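Local coordinates for cell wall surface anchor family protein (Streptococcus agalactiae serogroup V, PDB 3TXA) that is the adhesive tip pilin of the group B streptococcal pilus, and probably binds host surfaces through its von Willebrand factor A-type domain, at residues 543-548 and 652-657. Numbering follows the deposited sequence.
Sequences IVDGNV and PKSEKE. With CD (cadmium ion), chain I.
Ser654 meets the backbone carbonyl of Asp545 where strand 543-551 of the Ig-like domain is broken by a G1 beta bulge: Asp545 and Gly546 share Leu616 of the neighbouring strand 610-618 as their partner. Two donors from one residue grip Asp545 O. Ser654 OG gives a hydrogen bond of 2.9 Å to Asp545 O, its C=O...donor angle of 173° placing the hydroxyl almost straight ahead of the oxygen. Ser654 N reaches Asp545 O at 3.3 Å from above the carbonyl plane, a less direct approach. A chi1 of 75° brings OG of Ser654 to the acceptor that its own amide also reaches.

The carboxylate of Asp545 turns to a cadmium ion and chelates it through both oxygens, OD1 at 2.4 Å and OD2 at 2.6 Å from the metal. His615 and two waters are further ligands. Asp545 is thus fixed at three places: its carboxylate by cadmium, its N by Asn617 OD1 and its O by Ser654. Glu655 OE1 lies 4.1 Å from Asp545 OD1, a like-charge approach that the cadmium probably screens.

One residue earlier in the chain, Val544 N makes a weak hydrogen bond to Pro652 O, bent to 127° at the hydrogen, while the CA of Lys653 points its hydrogen nearly straight at Val544 O. Exposed Lys656, extended beyond CG, crosses Val544 at a slant and brings its ammonium end against both methyls: NZ lies 3.6 Å from Val544 CG2 and 3.7 Å from Val544 CG1.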
loop_
_atom_site.group_PDB
_atom_site.type_symbol
_atom_site.label_atom_id
_atom_site.label_comp_id
_atom_site.label_asym_id
_atom_site.label_seq_id
_atom_site.Cartn_x
_atom_site.Cartn_y
_atom_site.Cartn_z
ATOM N N ILE A 543 -16.551 17.227 -0.710
ATOM C CA ILE A 543 -17.746 18.011 -0.381
ATOM C C ILE A 543 -17.458 18.871 0.836
ATOM O O ILE A 543 -17.442 18.391 1.965
ATOM C CB ILE A 543 -19.016 17.131 -0.176
ATOM C CG1 ILE A 543 -19.512 16.581 -1.512
ATOM C CG2 ILE A 543 -20.142 17.932 0.472
ATOM C CD1 ILE A 543 -20.763 15.760 -1.431
ATOM N N VAL A 544 -17.188 20.145 0.594
ATOM C CA VAL A 544 -16.759 21.010 1.668
ATOM C C VAL A 544 -17.731 22.123 1.710
ATOM O O VAL A 544 -18.026 22.736 0.685
ATOM C CB VAL A 544 -15.367 21.587 1.451
ATOM C CG1 VAL A 544 -14.807 22.118 2.798
ATOM C CG2 VAL A 544 -14.462 20.531 0.857
ATOM N N ASP A 545 -18.247 22.357 2.908
ATOM C CA ASP A 545 -19.425 23.176 3.111
ATOM C C ASP A 545 -20.453 23.134 1.959
ATOM O O ASP A 545 -20.780 24.159 1.392
ATOM C CB ASP A 545 -18.951 24.573 3.355
ATOM C CG ASP A 545 -19.949 25.376 4.055
ATOM O OD1 ASP A 545 -20.701 26.085 3.345
ATOM O OD2 ASP A 545 -20.007 25.278 5.306
ATOM N N GLY A 546 -20.956 21.950 1.609
ATOM C CA GLY A 546 -21.895 21.805 0.495
ATOM C C GLY A 546 -23.354 22.009 0.864
ATOM O O GLY A 546 -23.710 21.952 2.034
ATOM N N ASN A 547 -24.198 22.241 -0.134
ATOM C CA ASN A 547 -25.594 22.617 0.082
ATOM C C ASN A 547 -26.487 21.837 -0.842
ATOM O O ASN A 547 -26.182 21.706 -2.018
ATOM C CB ASN A 547 -25.832 24.126 -0.159
ATOM C CG ASN A 547 -25.241 25.005 0.977
ATOM O OD1 ASN A 547 -24.028 24.958 1.262
ATOM N ND2 ASN A 547 -26.096 25.810 1.634
ATOM N N VAL A 548 -27.600 21.325 -0.329
ATOM C CA VAL A 548 -28.604 20.709 -1.211
ATOM C C VAL A 548 -29.832 21.607 -1.273
ATOM O O VAL A 548 -30.226 22.196 -0.268
ATOM C CB VAL A 548 -29.028 19.270 -0.749
ATOM C CG1 VAL A 548 -29.971 18.675 -1.736
ATOM C CG2 VAL A 548 -27.836 18.380 -0.562
ATOM N N PRO A 652 -21.276 21.203 -4.151
ATOM C CA PRO A 652 -20.294 20.449 -3.395
ATOM C C PRO A 652 -19.431 21.303 -2.520
ATOM O O PRO A 652 -19.128 20.937 -1.386
ATOM C CB PRO A 652 -19.456 19.827 -4.485
ATOM C CG PRO A 652 -20.394 19.565 -5.512
ATOM C CD PRO A 652 -21.268 20.779 -5.557
ATOM N N LYS A 653 -19.011 22.433 -3.048
ATOM C CA LYS A 653 -18.293 23.402 -2.238
ATOM C C LYS A 653 -19.050 24.685 -2.535
ATOM O O LYS A 653 -19.119 25.111 -3.696
ATOM C CB LYS A 653 -16.812 23.452 -2.649
ATOM C CG LYS A 653 -16.385 22.294 -3.589
ATOM C CD LYS A 653 -14.944 21.782 -3.337
ATOM C CE LYS A 653 -14.466 20.834 -4.467
ATOM N NZ LYS A 653 -14.884 19.395 -4.360
ATOM N N SER A 654 -19.716 25.246 -1.530
ATOM C CA SER A 654 -20.626 26.349 -1.825
ATOM C C SER A 654 -19.859 27.663 -1.732
ATOM O O SER A 654 -20.250 28.653 -2.347
ATOM C CB SER A 654 -21.901 26.315 -0.963
ATOM O OG SER A 654 -21.658 26.731 0.361
ATOM N N GLU A 655 -18.747 27.636 -0.992
ATOM C CA GLU A 655 -17.804 28.753 -0.899
ATOM C C GLU A 655 -16.695 28.661 -1.974
ATOM O O GLU A 655 -16.592 29.545 -2.814
ATOM C CB GLU A 655 -17.219 28.817 0.513
ATOM C CG GLU A 655 -17.862 29.836 1.486
ATOM C CD GLU A 655 -19.419 29.937 1.483
ATOM O OE1 GLU A 655 -20.010 30.064 2.595
ATOM O OE2 GLU A 655 -20.045 29.927 0.390
ATOM N N LYS A 656 -15.903 27.580 -1.963
ATOM C CA LYS A 656 -14.779 27.335 -2.927
ATOM C C LYS A 656 -15.126 27.370 -4.403
ATOM O O LYS A 656 -14.239 27.570 -5.205
ATOM C CB LYS A 656 -14.060 25.982 -2.687
ATOM C CG LYS A 656 -13.092 25.938 -1.512
ATOM C CD LYS A 656 -12.753 24.481 -1.108
ATOM C CE LYS A 656 -12.336 24.392 0.382
ATOM N NZ LYS A 656 -11.864 23.033 0.789
ATOM N N GLU A 657 -16.372 27.103 -4.774
ATOM C CA GLU A 657 -16.772 27.191 -6.189
ATOM C C GLU A 657 -18.293 27.280 -6.364
ATOM O O GLU A 657 -18.930 26.366 -6.914
ATOM C CB GLU A 657 -16.121 26.094 -7.080
ATOM C CG GLU A 657 -15.747 24.789 -6.380
ATOM C CD GLU A 657 -15.080 23.747 -7.305
ATOM O OE1 GLU A 657 -15.679 23.365 -8.348
ATOM O OE2 GLU A 657 -13.969 23.280 -6.950
HETATM CD CD CD I . -21.975 26.931 5.127
HETATM O O HOH W 1 -20.820 27.081 6.867
HETATM O O HOH W 2 -23.316 25.981 3.396
#